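Local coordinates for UDP-L-Rhamnose Synthase (Acanthamoeba polyphaga mimivirus, PDB 7JID), which probably makes UDP-L-rhamnose in an NADP-dependent reaction, as an oxidoreductase with a Rossmann-type nucleotide-binding domain, and binds NADP and a UDP-sugar, at residues I47-F58 with I96-L107; M4-K12 with E28-A37. All blocks are in the same frame, centred on the assembly; numbering follows the deposited sequence.

Contact 1: I47-F58 with I96-L107. With NAP (NADP nicotinamide-adenine-dinucleotide phosphate), chain D.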
loop_
_atom_site.group_PDB
_atom_site.type_symbol
_atom_site.label_atom_id
_atom_site.label_comp_id
_atom_site.label_asym_id
_atom_site.label_seq_id
_atom_site.Cartn_x
_atom_site.Cartn_y
_atom_site.Cartn_z
ATOM N N ILE A 47 -8.094 20.596 7.493
ATOM C CA ILE A 47 -7.877 20.363 8.944
ATOM C C ILE A 47 -7.347 21.641 9.593
ATOM O O ILE A 47 -7.820 21.984 10.683
ATOM C CB ILE A 47 -6.964 19.152 9.155
ATOM C CG1 ILE A 47 -7.803 17.904 8.904
ATOM C CG2 ILE A 47 -6.343 19.152 10.525
ATOM C CD1 ILE A 47 -7.066 16.596 8.993
ATOM N N SER A 48 -6.433 22.329 8.919
ATOM C CA SER A 48 -5.809 23.561 9.447
ATOM C C SER A 48 -6.873 24.650 9.584
ATOM O O SER A 48 -6.765 25.425 10.563
ATOM C CB SER A 48 -4.661 23.979 8.563
ATOM O OG SER A 48 -4.045 25.127 9.121
ATOM N N GLU A 49 -7.849 24.700 8.676
ATOM C CA GLU A 49 -8.921 25.738 8.618
ATOM C C GLU A 49 -10.078 25.373 9.565
ATOM O O GLU A 49 -10.531 26.244 10.338
ATOM C CB GLU A 49 -9.462 25.928 7.199
ATOM C CG GLU A 49 -10.912 26.385 7.176
ATOM C CD GLU A 49 -11.442 27.107 5.947
ATOM O OE1 GLU A 49 -11.143 28.315 5.791
ATOM O OE2 GLU A 49 -12.217 26.482 5.182
ATOM N N ILE A 50 -10.567 24.137 9.516
ATOM C CA ILE A 50 -11.750 23.714 10.326
ATOM C C ILE A 50 -11.374 23.634 11.815
ATOM O O ILE A 50 -12.268 23.892 12.630
ATOM C CB ILE A 50 -12.336 22.386 9.804
ATOM C CG1 ILE A 50 -12.928 22.532 8.398
ATOM C CG2 ILE A 50 -13.357 21.819 10.788
ATOM C CD1 ILE A 50 -13.991 23.611 8.253
ATOM N N LYS A 51 -10.159 23.199 12.155
ATOM C CA LYS A 51 -9.646 23.022 13.538
ATOM C C LYS A 51 -10.598 22.105 14.297
ATOM O O LYS A 51 -11.135 22.443 15.347
ATOM C CB LYS A 51 -9.497 24.397 14.203
ATOM C CG LYS A 51 -8.653 25.352 13.367
ATOM C CD LYS A 51 -8.472 26.744 13.920
ATOM C CE LYS A 51 -7.662 27.613 12.979
ATOM N NZ LYS A 51 -6.211 27.330 13.092
ATOM N N PRO A 52 -10.867 20.888 13.794
ATOM C CA PRO A 52 -11.800 20.002 14.478
ATOM C C PRO A 52 -11.154 19.489 15.765
ATOM O O PRO A 52 -9.948 19.439 15.848
ATOM C CB PRO A 52 -11.969 18.829 13.501
ATOM C CG PRO A 52 -10.639 18.812 12.765
ATOM C CD PRO A 52 -10.250 20.276 12.604
ATOM N N ASP A 53 -11.993 19.072 16.725
ATOM C CA ASP A 53 -11.565 18.408 17.975
ATOM C C ASP A 53 -11.339 16.913 17.728
ATOM O O ASP A 53 -10.510 16.322 18.406
ATOM C CB ASP A 53 -12.615 18.605 19.073
ATOM C CG ASP A 53 -12.843 20.082 19.382
ATOM O OD1 ASP A 53 -11.891 20.682 19.860
ATOM O OD2 ASP A 53 -13.920 20.598 19.046
ATOM N N ARG A 54 -12.045 16.383 16.741
ATOM C CA ARG A 54 -11.973 14.941 16.408
ATOM C C ARG A 54 -12.063 14.823 14.899
ATOM O O ARG A 54 -12.899 15.529 14.282
ATOM C CB ARG A 54 -13.125 14.164 17.051
ATOM C CG ARG A 54 -13.182 14.141 18.573
ATOM C CD ARG A 54 -11.940 13.565 19.241
ATOM N NE ARG A 54 -12.189 13.512 20.681
ATOM C CZ ARG A 54 -11.929 14.526 21.525
ATOM N NH1 ARG A 54 -11.401 15.646 21.055
ATOM N NH2 ARG A 54 -12.250 14.426 22.807
ATOM N N VAL A 55 -11.331 13.869 14.337
ATOM C CA VAL A 55 -11.502 13.452 12.922
ATOM C C VAL A 55 -11.894 11.969 12.912
ATOM O O VAL A 55 -11.350 11.199 13.705
ATOM C CB VAL A 55 -10.219 13.730 12.124
ATOM C CG1 VAL A 55 -10.335 13.259 10.687
ATOM C CG2 VAL A 55 -9.879 15.224 12.166
ATOM N N MET A 56 -12.796 11.623 12.027
ATOM C CA MET A 56 -13.138 10.185 11.828
ATOM C C MET A 56 -13.085 9.848 10.349
ATOM O O MET A 56 -13.457 10.667 9.515
ATOM C CB MET A 56 -14.510 9.820 12.396
ATOM C CG MET A 56 -14.774 10.367 13.806
ATOM S SD MET A 56 -16.307 9.739 14.563
ATOM C CE MET A 56 -15.653 8.207 15.224
ATOM N N SER A 57 -12.661 8.622 10.078
ATOM C CA SER A 57 -12.517 8.054 8.726
ATOM C C SER A 57 -13.489 6.874 8.566
ATOM O O SER A 57 -13.267 5.811 9.191
ATOM C CB SER A 57 -11.112 7.622 8.438
ATOM O OG SER A 57 -11.039 7.068 7.121
ATOM N N PHE A 58 -14.465 7.046 7.693
ATOM C CA PHE A 58 -15.401 5.983 7.246
ATOM C C PHE A 58 -15.271 5.779 5.754
ATOM O O PHE A 58 -16.302 5.693 5.083
ATOM C CB PHE A 58 -16.820 6.300 7.700
ATOM C CG PHE A 58 -16.904 6.531 9.180
ATOM C CD1 PHE A 58 -16.599 5.517 10.065
ATOM C CD2 PHE A 58 -17.171 7.796 9.691
ATOM C CE1 PHE A 58 -16.606 5.717 11.437
ATOM C CE2 PHE A 58 -17.213 7.985 11.065
ATOM C CZ PHE A 58 -16.893 6.970 11.929
ATOM N N ILE A 96 -1.467 13.504 8.965
ATOM C CA ILE A 96 -1.887 14.929 9.133
ATOM C C ILE A 96 -2.579 15.098 10.481
ATOM O O ILE A 96 -2.262 16.085 11.204
ATOM C CB ILE A 96 -2.747 15.382 7.947
ATOM C CG1 ILE A 96 -1.942 15.402 6.635
ATOM C CG2 ILE A 96 -3.338 16.752 8.231
ATOM C CD1 ILE A 96 -2.834 15.530 5.416
ATOM N N CYS A 97 -3.452 14.179 10.897
ATOM C CA CYS A 97 -4.069 14.292 12.253
ATOM C C CYS A 97 -2.976 14.277 13.323
ATOM O O CYS A 97 -3.067 15.122 14.234
ATOM C CB CYS A 97 -5.137 13.235 12.485
ATOM S SG CYS A 97 -6.564 13.575 11.465
ATOM N N GLN A 98 -1.965 13.421 13.188
ATOM C CA GLN A 98 -0.854 13.311 14.149
ATOM C C GLN A 98 -0.127 14.651 14.215
ATOM O O GLN A 98 0.155 15.141 15.341
ATOM C CB GLN A 98 0.083 12.197 13.737
ATOM C CG GLN A 98 1.242 12.042 14.698
ATOM C CD GLN A 98 2.173 10.950 14.258
ATOM O OE1 GLN A 98 2.823 11.012 13.201
ATOM N NE2 GLN A 98 2.325 9.977 15.131
ATOM N N LYS A 99 0.178 15.237 13.061
ATOM C CA LYS A 99 0.933 16.508 13.044
ATOM C C LYS A 99 0.164 17.568 13.826
ATOM O O LYS A 99 0.841 18.300 14.593
ATOM C CB LYS A 99 1.172 16.960 11.605
ATOM C CG LYS A 99 1.647 18.403 11.446
ATOM C CD LYS A 99 1.988 18.736 9.990
ATOM C CE LYS A 99 2.441 20.167 9.780
ATOM N NZ LYS A 99 2.761 20.433 8.353
ATOM N N TYR A 100 -1.155 17.676 13.620
ATOM C CA TYR A 100 -2.040 18.679 14.274
ATOM C C TYR A 100 -2.454 18.217 15.694
ATOM O O TYR A 100 -3.222 18.960 16.349
ATOM C CB TYR A 100 -3.192 19.049 13.335
ATOM C CG TYR A 100 -2.750 19.930 12.201
ATOM C CD1 TYR A 100 -2.767 21.310 12.325
ATOM C CD2 TYR A 100 -2.218 19.393 11.042
ATOM C CE1 TYR A 100 -2.305 22.137 11.307
ATOM C CE2 TYR A 100 -1.735 20.204 10.022
ATOM C CZ TYR A 100 -1.782 21.582 10.159
ATOM O OH TYR A 100 -1.304 22.371 9.155
ATOM N N ASN A 101 -2.007 17.051 16.161
ATOM C CA ASN A 101 -2.366 16.534 17.516
ATOM C C ASN A 101 -3.886 16.437 17.630
ATOM O O ASN A 101 -4.448 16.804 18.695
ATOM C CB ASN A 101 -1.819 17.436 18.636
ATOM C CG ASN A 101 -0.310 17.403 18.744
ATOM O OD1 ASN A 101 0.354 18.430 18.585
ATOM N ND2 ASN A 101 0.244 16.235 19.025
ATOM N N ILE A 102 -4.563 15.980 16.570
ATOM C CA ILE A 102 -6.038 15.815 16.575
ATOM C C ILE A 102 -6.333 14.308 16.529
ATOM O O ILE A 102 -5.794 13.620 15.659
ATOM C CB ILE A 102 -6.768 16.547 15.439
ATOM C CG1 ILE A 102 -6.483 18.059 15.434
ATOM C CG2 ILE A 102 -8.246 16.279 15.579
ATOM C CD1 ILE A 102 -6.951 18.740 14.198
ATOM N N HIS A 103 -7.100 13.828 17.492
ATOM C CA HIS A 103 -7.427 12.383 17.571
ATOM C C HIS A 103 -8.131 11.949 16.280
ATOM O O HIS A 103 -9.081 12.615 15.853
ATOM C CB HIS A 103 -8.286 12.131 18.803
ATOM C CG HIS A 103 -8.695 10.712 18.951
ATOM N ND1 HIS A 103 -9.747 10.174 18.244
ATOM C CD2 HIS A 103 -8.163 9.733 19.696
ATOM C CE1 HIS A 103 -9.830 8.886 18.541
ATOM N NE2 HIS A 103 -8.883 8.586 19.443
ATOM N N LEU A 104 -7.704 10.816 15.715
ATOM C CA LEU A 104 -8.309 10.209 14.506
ATOM C C LEU A 104 -8.883 8.851 14.893
ATOM O O LEU A 104 -8.152 8.059 15.475
ATOM C CB LEU A 104 -7.254 10.042 13.426
ATOM C CG LEU A 104 -7.682 9.280 12.162
ATOM C CD1 LEU A 104 -8.789 10.022 11.442
ATOM C CD2 LEU A 104 -6.483 9.118 11.266
ATOM N N THR A 105 -10.131 8.629 14.514
ATOM C CA THR A 105 -10.745 7.283 14.483
ATOM C C THR A 105 -10.710 6.803 13.032
ATOM O O THR A 105 -11.357 7.413 12.202
ATOM C CB THR A 105 -12.164 7.267 15.058
ATOM O OG1 THR A 105 -12.149 7.853 16.372
ATOM C CG2 THR A 105 -12.694 5.855 15.126
ATOM N N TYR A 106 -10.030 5.689 12.816
ATOM C CA TYR A 106 -9.999 4.966 11.533
ATOM C C TYR A 106 -10.868 3.710 11.662
ATOM O O TYR A 106 -10.544 2.827 12.418
ATOM C CB TYR A 106 -8.561 4.650 11.121
ATOM C CG TYR A 106 -8.474 3.598 10.049
ATOM C CD1 TYR A 106 -8.944 3.856 8.762
ATOM C CD2 TYR A 106 -7.893 2.388 10.325
ATOM C CE1 TYR A 106 -8.888 2.875 7.790
ATOM C CE2 TYR A 106 -7.830 1.390 9.360
ATOM C CZ TYR A 106 -8.288 1.666 8.084
ATOM O OH TYR A 106 -8.290 0.717 7.095
ATOM N N LEU A 107 -11.947 3.641 10.892
ATOM C CA LEU A 107 -12.779 2.403 10.851
ATOM C C LEU A 107 -12.161 1.446 9.844
ATOM O O LEU A 107 -12.212 1.737 8.630
ATOM C CB LEU A 107 -14.224 2.720 10.503
ATOM C CG LEU A 107 -15.196 1.570 10.819
ATOM C CD1 LEU A 107 -15.094 1.099 12.256
ATOM C CD2 LEU A 107 -16.628 2.003 10.532
HETATM P PA NAP D . -19.630 3.137 1.668
HETATM O O1A NAP D . -21.120 3.323 1.836
HETATM O O2A NAP D . -19.092 2.807 0.310
HETATM O O5B NAP D . -19.033 4.493 2.226
HETATM C C5B NAP D . -17.682 4.860 1.943
HETATM C C4B NAP D . -17.466 6.358 1.799
HETATM O O4B NAP D . -16.085 6.673 1.687
HETATM C C3B NAP D . -18.175 6.839 0.540
HETATM O O3B NAP D . -18.945 7.974 1.003
HETATM C C2B NAP D . -17.014 7.246 -0.357
HETATM O O2B NAP D . -17.354 8.420 -1.030
HETATM C C1B NAP D . -15.886 7.577 0.618
HETATM N N9A NAP D . -14.518 7.534 0.138
HETATM C C8A NAP D . -13.889 6.500 -0.402
HETATM N N7A NAP D . -12.622 6.814 -0.682
HETATM C C5A NAP D . -12.444 8.091 -0.321
HETATM C C6A NAP D . -11.359 8.991 -0.395
HETATM N N6A NAP D . -10.221 8.578 -0.903
HETATM N N1A NAP D . -11.582 10.269 0.070
HETATM C C2A NAP D . -12.769 10.609 0.591
HETATM N N3A NAP D . -13.858 9.830 0.688
HETATM C C4A NAP D . -13.693 8.554 0.244
HETATM O O3 NAP D . -18.960 2.034 2.631
HETATM P PN NAP D . -19.267 1.788 4.207
HETATM O O1N NAP D . -19.696 0.331 4.175
HETATM O O2N NAP D . -19.961 2.875 4.915
HETATM O O5D NAP D . -17.780 1.684 4.744
HETATM C C5D NAP D . -16.941 2.662 5.341
HETATM C C4D NAP D . -15.473 2.150 5.239
HETATM O O4D NAP D . -14.974 2.038 6.533
HETATM C C3D NAP D . -15.479 0.754 4.654
HETATM O O3D NAP D . -14.126 0.279 4.298
HETATM C C2D NAP D . -16.190 0.148 5.887
HETATM O O2D NAP D . -16.182 -1.275 6.071
HETATM C C1D NAP D . -15.483 0.801 7.046
HETATM P P2B NAP D . -17.360 8.486 -2.616
HETATM O O1X NAP D . -18.579 7.844 -3.119
HETATM O O2X NAP D . -17.469 10.019 -2.721
HETATM O O3X NAP D . -16.093 7.916 -3.263
HETATM O O HOH W 1 -8.090 15.699 19.474
HETATM O O HOH W 2 -11.939 10.610 16.490
HETATM O O HOH W 3 -11.881 4.342 6.946
#
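Val55 and Cys97 meet at the apolar centre, where the sulfur SG sits 3.7 Å from Val55 CB and touches both methyl branches. Ile47 reaches the same sulfur with CD1, which also lies on Ile96 CG2. With CG1 beside the backbone N (chi1 -76°), the CG2 methyl of Ile47 stands anti to that N, over one face of the Tyr100 ring and 4.0 Å from Tyr100 CG. That methyl also packs on Ile102 CD1. On the sheet face of Arg54 and His103, Met56 lies alongside Thr105, its CE bent back to 3.6 Å from Thr105 CB. Farther on, Leu107 CD2 meets the edge of the Phe58 ring, 3.5 Å from Phe58 CD1.

Four backbone bonds join the parallel strands, beginning with Val55 N to His103 O at 3.0 Å and ending with Leu107 N to Ser57 O. Water 2 gives a proton to Val55 O, 2.9 Å away, and also bonds His103 ND1 and Thr105 OG1, so one water ties both strands together. With NE2 bonded to Thr210 O, the imidazole is held at both nitrogens. Toward the C-terminal ends of the strands, Phe58 O borders C5D and Leu107 O borders O4D of the nicotinamide-side ribose. Two neighbouring parallel strands, each preceded by a helix packed on the same face and leading to the dinucleotide, are characteristic of a Rossmann fold.

Contact 2: M4-K12 with E28-A37. With NAP (NADP nicotinamide-adenine-dinucleotide phosphate), chain D.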
loop_
_atom_site.group_PDB
_atom_site.type_symbol
_atom_site.label_atom_id
_atom_site.label_comp_id
_atom_site.label_asym_id
_atom_site.label_seq_id
_atom_site.Cartn_x
_atom_site.Cartn_y
_atom_site.Cartn_z
ATOM N N MET A 4 -18.403 19.309 20.972
ATOM C CA MET A 4 -17.115 19.452 20.209
ATOM C C MET A 4 -17.386 19.458 18.697
ATOM O O MET A 4 -18.534 19.237 18.284
ATOM C CB MET A 4 -16.149 18.305 20.531
ATOM C CG MET A 4 -15.691 18.257 21.977
ATOM S SD MET A 4 -14.537 16.927 22.344
ATOM C CE MET A 4 -15.417 15.566 21.577
ATOM N N LYS A 5 -16.336 19.675 17.903
ATOM C CA LYS A 5 -16.383 19.750 16.416
ATOM C C LYS A 5 -15.734 18.493 15.826
ATOM O O LYS A 5 -14.561 18.255 16.123
ATOM C CB LYS A 5 -15.644 20.990 15.910
ATOM C CG LYS A 5 -15.885 21.279 14.437
ATOM C CD LYS A 5 -15.067 22.409 13.892
ATOM C CE LYS A 5 -15.631 23.763 14.256
ATOM N NZ LYS A 5 -15.126 24.791 13.318
ATOM N N TRP A 6 -16.498 17.744 15.031
ATOM C CA TRP A 6 -16.095 16.428 14.474
ATOM C C TRP A 6 -16.038 16.535 12.954
ATOM O O TRP A 6 -17.109 16.802 12.320
ATOM C CB TRP A 6 -17.079 15.343 14.893
ATOM C CG TRP A 6 -17.249 15.123 16.366
ATOM C CD1 TRP A 6 -17.832 15.981 17.256
ATOM C CD2 TRP A 6 -16.917 13.942 17.116
ATOM N NE1 TRP A 6 -17.825 15.449 18.513
ATOM C CE2 TRP A 6 -17.315 14.166 18.454
ATOM C CE3 TRP A 6 -16.349 12.699 16.796
ATOM C CZ2 TRP A 6 -17.139 13.218 19.464
ATOM C CZ3 TRP A 6 -16.134 11.787 17.804
ATOM C CH2 TRP A 6 -16.568 12.014 19.108
ATOM N N LEU A 7 -14.845 16.380 12.390
ATOM C CA LEU A 7 -14.672 16.371 10.927
ATOM C C LEU A 7 -14.761 14.914 10.448
ATOM O O LEU A 7 -13.928 14.133 10.905
ATOM C CB LEU A 7 -13.320 16.987 10.574
ATOM C CG LEU A 7 -12.976 16.975 9.089
ATOM C CD1 LEU A 7 -14.005 17.760 8.292
ATOM C CD2 LEU A 7 -11.593 17.501 8.858
ATOM N N ILE A 8 -15.715 14.634 9.582
ATOM C CA ILE A 8 -16.026 13.238 9.154
ATOM C C ILE A 8 -15.684 13.088 7.673
ATOM O O ILE A 8 -16.369 13.682 6.824
ATOM C CB ILE A 8 -17.493 12.871 9.447
ATOM C CG1 ILE A 8 -17.924 13.182 10.892
ATOM C CG2 ILE A 8 -17.746 11.404 9.076
ATOM C CD1 ILE A 8 -17.041 12.570 11.954
ATOM N N PHE A 9 -14.755 12.191 7.399
ATOM C CA PHE A 9 -14.442 11.698 6.041
ATOM C C PHE A 9 -15.300 10.460 5.778
ATOM O O PHE A 9 -15.392 9.619 6.684
ATOM C CB PHE A 9 -12.965 11.337 5.945
ATOM C CG PHE A 9 -12.072 12.547 5.860
ATOM C CD1 PHE A 9 -11.648 13.054 4.641
ATOM C CD2 PHE A 9 -11.663 13.187 7.020
ATOM C CE1 PHE A 9 -10.862 14.193 4.586
ATOM C CE2 PHE A 9 -10.866 14.317 6.965
ATOM C CZ PHE A 9 -10.453 14.813 5.742
ATOM N N GLY A 10 -15.965 10.396 4.633
ATOM C CA GLY A 10 -16.932 9.328 4.341
ATOM C C GLY A 10 -18.299 9.618 4.942
ATOM O O GLY A 10 -19.106 8.682 5.161
ATOM N N ASN A 11 -18.599 10.891 5.234
ATOM C CA ASN A 11 -19.861 11.183 5.959
ATOM C C ASN A 11 -21.106 10.937 5.089
ATOM O O ASN A 11 -22.184 10.884 5.675
ATOM C CB ASN A 11 -19.863 12.582 6.557
ATOM C CG ASN A 11 -20.140 13.619 5.511
ATOM O OD1 ASN A 11 -21.163 14.314 5.570
ATOM N ND2 ASN A 11 -19.221 13.720 4.570
ATOM N N LYS A 12 -20.990 10.768 3.766
ATOM C CA LYS A 12 -22.108 10.421 2.857
ATOM C C LYS A 12 -22.202 8.913 2.689
ATOM O O LYS A 12 -23.127 8.438 2.045
ATOM C CB LYS A 12 -21.913 11.046 1.473
ATOM C CG LYS A 12 -21.783 12.555 1.485
ATOM C CD LYS A 12 -22.845 13.240 2.299
ATOM C CE LYS A 12 -23.555 14.342 1.538
ATOM N NZ LYS A 12 -24.548 13.779 0.588
ATOM N N GLU A 28 -23.529 17.115 19.135
ATOM C CA GLU A 28 -22.186 17.464 18.610
ATOM C C GLU A 28 -22.322 18.217 17.287
ATOM O O GLU A 28 -23.341 18.060 16.587
ATOM C CB GLU A 28 -21.306 16.225 18.428
ATOM C CG GLU A 28 -21.165 15.389 19.683
ATOM C CD GLU A 28 -20.386 15.986 20.838
ATOM O OE1 GLU A 28 -19.322 16.573 20.622
ATOM O OE2 GLU A 28 -20.803 15.750 21.989
ATOM N N GLN A 29 -21.304 19.010 16.958
ATOM C CA GLN A 29 -21.194 19.687 15.647
ATOM C C GLN A 29 -20.435 18.752 14.696
ATOM O O GLN A 29 -19.321 18.431 14.994
ATOM C CB GLN A 29 -20.462 21.015 15.766
ATOM C CG GLN A 29 -20.532 21.830 14.478
ATOM C CD GLN A 29 -19.628 23.040 14.484
ATOM O OE1 GLN A 29 -18.980 23.355 15.480
ATOM N NE2 GLN A 29 -19.548 23.707 13.343
ATOM N N VAL A 30 -21.062 18.359 13.598
ATOM C CA VAL A 30 -20.459 17.463 12.579
ATOM C C VAL A 30 -20.168 18.294 11.328
ATOM O O VAL A 30 -21.100 18.978 10.829
ATOM C CB VAL A 30 -21.403 16.293 12.286
ATOM C CG1 VAL A 30 -20.946 15.472 11.104
ATOM C CG2 VAL A 30 -21.564 15.424 13.515
ATOM N N VAL A 31 -18.936 18.205 10.840
ATOM C CA VAL A 31 -18.489 18.823 9.557
ATOM C C VAL A 31 -18.162 17.674 8.601
ATOM O O VAL A 31 -17.255 16.894 8.936
ATOM C CB VAL A 31 -17.274 19.746 9.766
ATOM C CG1 VAL A 31 -16.839 20.447 8.484
ATOM C CG2 VAL A 31 -17.490 20.765 10.868
ATOM N N GLY A 32 -18.933 17.525 7.526
ATOM C CA GLY A 32 -18.575 16.593 6.440
ATOM C C GLY A 32 -17.350 17.107 5.708
ATOM O O GLY A 32 -17.400 18.232 5.210
ATOM N N ALA A 33 -16.266 16.337 5.642
ATOM C CA ALA A 33 -15.028 16.737 4.943
ATOM C C ALA A 33 -15.329 16.954 3.461
ATOM O O ALA A 33 -15.978 16.115 2.806
ATOM C CB ALA A 33 -13.932 15.712 5.146
ATOM N N GLN A 34 -14.857 18.081 2.931
ATOM C CA GLN A 34 -14.920 18.361 1.477
ATOM C C GLN A 34 -13.691 17.793 0.760
ATOM O O GLN A 34 -13.794 17.577 -0.468
ATOM C CB GLN A 34 -15.058 19.863 1.246
ATOM C CG GLN A 34 -16.356 20.395 1.838
ATOM C CD GLN A 34 -17.559 19.648 1.321
ATOM O OE1 GLN A 34 -18.258 18.945 2.064
ATOM N NE2 GLN A 34 -17.794 19.762 0.025
ATOM N N SER A 35 -12.579 17.550 1.454
ATOM C CA SER A 35 -11.328 17.080 0.800
ATOM C C SER A 35 -11.389 15.558 0.602
ATOM O O SER A 35 -12.054 14.890 1.403
ATOM C CB SER A 35 -10.095 17.508 1.553
ATOM O OG SER A 35 -10.019 16.895 2.822
ATOM N N ARG A 36 -10.764 15.075 -0.470
ATOM C CA ARG A 36 -10.503 13.633 -0.688
ATOM C C ARG A 36 -9.313 13.257 0.191
ATOM O O ARG A 36 -8.337 14.016 0.269
ATOM C CB ARG A 36 -10.296 13.341 -2.173
ATOM C CG ARG A 36 -11.451 13.763 -3.077
ATOM C CD ARG A 36 -12.744 13.161 -2.635
ATOM N NE ARG A 36 -12.748 11.707 -2.837
ATOM C CZ ARG A 36 -13.854 10.982 -2.780
ATOM N NH1 ARG A 36 -15.003 11.556 -2.485
ATOM N NH2 ARG A 36 -13.840 9.698 -3.049
ATOM N N ALA A 37 -9.400 12.118 0.873
ATOM C CA ALA A 37 -8.402 11.750 1.894
ATOM C C ALA A 37 -7.024 11.565 1.262
ATOM O O ALA A 37 -6.064 11.746 1.961
ATOM C CB ALA A 37 -8.824 10.531 2.649
HETATM P PA NAP D . -19.630 3.137 1.668
HETATM O O1A NAP D . -21.120 3.323 1.836
HETATM O O2A NAP D . -19.092 2.807 0.310
HETATM O O5B NAP D . -19.033 4.493 2.226
HETATM C C5B NAP D . -17.682 4.860 1.943
HETATM C C4B NAP D . -17.466 6.358 1.799
HETATM O O4B NAP D . -16.085 6.673 1.687
HETATM C C3B NAP D . -18.175 6.839 0.540
HETATM O O3B NAP D . -18.945 7.974 1.003
HETATM C C2B NAP D . -17.014 7.246 -0.357
HETATM O O2B NAP D . -17.354 8.420 -1.030
HETATM C C1B NAP D . -15.886 7.577 0.618
HETATM N N9A NAP D . -14.518 7.534 0.138
HETATM C C8A NAP D . -13.889 6.500 -0.402
HETATM N N7A NAP D . -12.622 6.814 -0.682
HETATM C C5A NAP D . -12.444 8.091 -0.321
HETATM C C6A NAP D . -11.359 8.991 -0.395
HETATM N N6A NAP D . -10.221 8.578 -0.903
HETATM N N1A NAP D . -11.582 10.269 0.070
HETATM C C2A NAP D . -12.769 10.609 0.591
HETATM N N3A NAP D . -13.858 9.830 0.688
HETATM C C4A NAP D . -13.693 8.554 0.244
HETATM O O3 NAP D . -18.960 2.034 2.631
HETATM P PN NAP D . -19.267 1.788 4.207
HETATM O O1N NAP D . -19.696 0.331 4.175
HETATM O O2N NAP D . -19.961 2.875 4.915
HETATM O O5D NAP D . -17.780 1.684 4.744
HETATM C C5D NAP D . -16.941 2.662 5.341
HETATM C C4D NAP D . -15.473 2.150 5.239
HETATM O O4D NAP D . -14.974 2.038 6.533
HETATM C C3D NAP D . -15.479 0.754 4.654
HETATM O O3D NAP D . -14.126 0.279 4.298
HETATM C C2D NAP D . -16.190 0.148 5.887
HETATM O O2D NAP D . -16.182 -1.275 6.071
HETATM C C1D NAP D . -15.483 0.801 7.046
HETATM P P2B NAP D . -17.360 8.486 -2.616
HETATM O O1X NAP D . -18.579 7.844 -3.119
HETATM O O2X NAP D . -17.469 10.019 -2.721
HETATM O O3X NAP D . -16.093 7.916 -3.263
HETATM O O HOH W 4 -18.544 15.037 2.538
#
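Glu28 folds back at chi2 (-68°) and Trp6 holds its CG anti to the carbonyl carbon (chi1 -59°), which brings carboxylate and indole edge together. Trp6 NE1 donates its N-H to Glu28 OE1 at 2.8 Å, nearly in the ring plane, with the two flat groups almost perpendicular. Met4 N reaches the same oxygen, Glu28 OE1, at 2.9 Å from the opposite face of the carboxylate; OE2 forms a salt bridge with Arg207, so the whole group is pinned. Val31 N to Trp6 O, 2.7 Å, belongs to the parallel ladder that runs on to Ala33 N and Ile8 O. Past it, Ala33 CB sits over the centre of the Phe9 ring, 3.4 Å from its centroid, a CH-pi contact, while Ser35 OG lies at the ring edge. The Asn11 amide packs on Gly32 CA, 3.5 Å from Asn11 CG. Arg36 lays its guanidinium over the adenine and grips the 2'-phosphate through NH1 to O2X and NH2 to O3X, consistent with a preference for NADP over NAD; Ala37 N bonds adenine N1A at 3.0 Å. Strand 5-9, helix 14-25 and strand 29-32 form a beta-alpha-beta unit, the helix covering Trp6 and Val30. Helix 40-50 covers Leu7 and Ala33, and strand 54-57 flanks strand 5-9.

Contacts 1 and 2 are consecutive pieces of one parallel sheet, their centres about 9 Å apart, and strand 5-9 lies directly beside strand 54-57. The seam between them is backbone: Asp53 N lies 2.8 Å from Lys5 O and Arg54 O 2.8 Å from Leu7 N, both probable hydrogen bonds. Arg54 NH2 also packs against Met4 SD at 3.4 Å. Along the chain they follow in series, with helix 40-50 leading from strand 29-32 into contact 1. Both meet the same NADP at different parts: contact 2 takes the adenine and its 2'-phosphate, whereas contact 1 borders the nicotinamide-side ribose, with the Leu107 side chain about 8 Å from the bound UDP-sugar.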